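Local atomic coordinates of AAR187Cp (Eremothecium gossypii, PDB entry 3ZIL), a protein that probably regulates sister-chromatid cohesion by acting on cohesin, as a Wpl1 protein whose helical Wap1 domain is the part described here. Residues A[277-282]-A[320-325]. Numbering follows the deposited sequence.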
# COMPACT_ATOMS: atom_id res chain seq x y z
N LEU A 277 6.43 -6.04 -12.99
CA LEU A 277 6.30 -7.15 -12.10
C LEU A 277 7.64 -7.88 -11.88
O LEU A 277 7.96 -8.27 -10.75
CB LEU A 277 5.35 -8.17 -12.72
CG LEU A 277 5.28 -9.50 -11.94
CD1 LEU A 277 4.43 -9.24 -10.67
CD2 LEU A 277 4.73 -10.72 -12.71
N LEU A 278 8.37 -8.16 -12.96
CA LEU A 278 9.60 -8.83 -12.77
C LEU A 278 10.55 -7.91 -12.04
O LEU A 278 11.32 -8.38 -11.18
CB LEU A 278 10.25 -9.19 -14.12
CG LEU A 278 9.70 -10.39 -14.84
CD1 LEU A 278 10.40 -10.37 -16.20
CD2 LEU A 278 10.02 -11.71 -14.12
N ILE A 279 10.54 -6.61 -12.39
CA ILE A 279 11.47 -5.69 -11.69
C ILE A 279 11.14 -5.68 -10.19
O ILE A 279 12.02 -5.71 -9.32
CB ILE A 279 11.38 -4.25 -12.27
CG1 ILE A 279 12.07 -4.17 -13.69
CG2 ILE A 279 12.02 -3.25 -11.27
CD1 ILE A 279 11.76 -2.86 -14.46
N LEU A 280 9.85 -5.58 -9.84
CA LEU A 280 9.51 -5.54 -8.42
C LEU A 280 9.82 -6.92 -7.68
O LEU A 280 10.37 -6.91 -6.54
CB LEU A 280 8.00 -5.14 -8.23
CG LEU A 280 7.65 -3.73 -8.64
CD1 LEU A 280 6.12 -3.60 -8.71
CD2 LEU A 280 8.21 -2.74 -7.60
N GLN A 281 9.49 -8.08 -8.29
CA GLN A 281 9.92 -9.33 -7.69
C GLN A 281 11.45 -9.45 -7.55
O GLN A 281 11.93 -9.94 -6.53
CB GLN A 281 9.39 -10.53 -8.50
CG GLN A 281 7.87 -10.51 -8.67
CD GLN A 281 7.29 -11.75 -9.40
OE1 GLN A 281 7.93 -12.38 -10.23
NE2 GLN A 281 6.06 -12.10 -9.05
N LEU A 282 12.21 -9.01 -8.56
CA LEU A 282 13.69 -9.04 -8.43
C LEU A 282 14.18 -8.04 -7.35
O LEU A 282 15.05 -8.35 -6.60
CB LEU A 282 14.37 -8.75 -9.78
CG LEU A 282 14.24 -9.92 -10.77
CD1 LEU A 282 14.36 -9.50 -12.24
CD2 LEU A 282 15.22 -11.07 -10.47
N SER A 320 18.86 -4.67 -20.94
CA SER A 320 17.81 -3.89 -20.26
C SER A 320 18.02 -3.95 -18.75
O SER A 320 18.67 -4.88 -18.20
CB SER A 320 16.47 -4.53 -20.55
OG SER A 320 16.59 -5.92 -20.18
N PHE A 321 17.43 -2.98 -18.06
CA PHE A 321 17.46 -2.94 -16.61
C PHE A 321 17.01 -4.30 -16.01
O PHE A 321 17.66 -4.86 -15.15
CB PHE A 321 16.54 -1.83 -16.14
CG PHE A 321 16.54 -1.65 -14.65
CD1 PHE A 321 17.64 -1.09 -14.01
CD2 PHE A 321 15.44 -2.01 -13.90
CE1 PHE A 321 17.64 -0.89 -12.65
CE2 PHE A 321 15.42 -1.79 -12.53
CZ PHE A 321 16.52 -1.23 -11.92
N VAL A 322 15.92 -4.88 -16.52
CA VAL A 322 15.48 -6.15 -15.94
C VAL A 322 16.51 -7.27 -16.00
O VAL A 322 16.70 -7.98 -15.03
CB VAL A 322 14.12 -6.69 -16.43
CG1 VAL A 322 13.44 -7.36 -15.27
CG2 VAL A 322 13.21 -5.62 -16.94
N LEU A 323 17.17 -7.43 -17.16
CA LEU A 323 18.22 -8.41 -17.25
C LEU A 323 19.40 -8.10 -16.33
O LEU A 323 19.95 -9.01 -15.74
CB LEU A 323 18.71 -8.60 -18.70
CG LEU A 323 19.78 -9.68 -18.83
CD1 LEU A 323 19.41 -10.97 -18.10
CD2 LEU A 323 20.07 -9.96 -20.29
N GLN A 324 19.78 -6.84 -16.22
CA GLN A 324 20.85 -6.45 -15.29
C GLN A 324 20.55 -6.79 -13.86
O GLN A 324 21.40 -7.28 -13.11
CB GLN A 324 21.10 -4.96 -15.43
CG GLN A 324 21.88 -4.72 -16.73
CD GLN A 324 21.86 -3.26 -17.11
OE1 GLN A 324 20.86 -2.56 -16.88
NE2 GLN A 324 22.96 -2.78 -17.69
N LEU A 325 19.30 -6.52 -13.48
CA LEU A 325 18.84 -6.80 -12.15
C LEU A 325 18.83 -8.34 -11.95
O LEU A 325 19.25 -8.86 -10.91
CB LEU A 325 17.40 -6.18 -12.07
CG LEU A 325 16.76 -6.10 -10.68
CD1 LEU A 325 17.75 -5.63 -9.60
CD2 LEU A 325 15.47 -5.25 -10.76
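The helix carrying residues 277-282 and the first turn of the helix begun by Phe-321 run side by side in nearly the same direction, their axes 9.8 Å apart at closest approach and inclined by 25°. Their backbones come nearest at the CA atoms of Ile-279 and Val-322, 5.9 Å apart, and one turn further on Leu-282 is level with Leu-325. Ile-279 touches three residues of the second helix: Phe-321, Val-322 and Leu-325. CG1 of Ile-279 rests against both methyls of Val-322, with CG2 of the valine at 3.7 Å. With CG1 beside the backbone N (chi1 -73°) and the chain extended beyond it (chi2 167°), CD1 of Ile-279 reaches the rim of the Phe-321 ring, 3.8 Å from CD2 of Phe-321, while CG2 of Ile-279 lies in the ring plane beside CE2. The phenylalanine thus meets the isoleucine with its edge. That same CG2 methyl approaches CD2 of Leu-325, the two side chains crossing at roughly a right angle. On the next turn CB of Leu-282 packs 3.7 Å from CG of Leu-325, and CD1 of Leu-282 reaches CG1 of Val-322 at 3.8 Å. CB of Leu-278 touches the same valine methyl, while the Leu-278 side chain also packs on helix 264-267. Cutting Ile-279 back to an alanine would remove its CG1, CG2 and CD1 contacts, which is likely to open a gap between Val-322 and the Phe-321 edge. At the start of the second helix, Ser-320 occupies the N-cap, its OG accepting a weak bond from Leu-323 N. All six residues that meet across the helices are buried and apolar; branched aliphatic side chains and one aromatic edge join helices 272-289 and 321-336 of the Wap1 domain, implying a contact held by shape and the exclusion of water rather than by directional bonds.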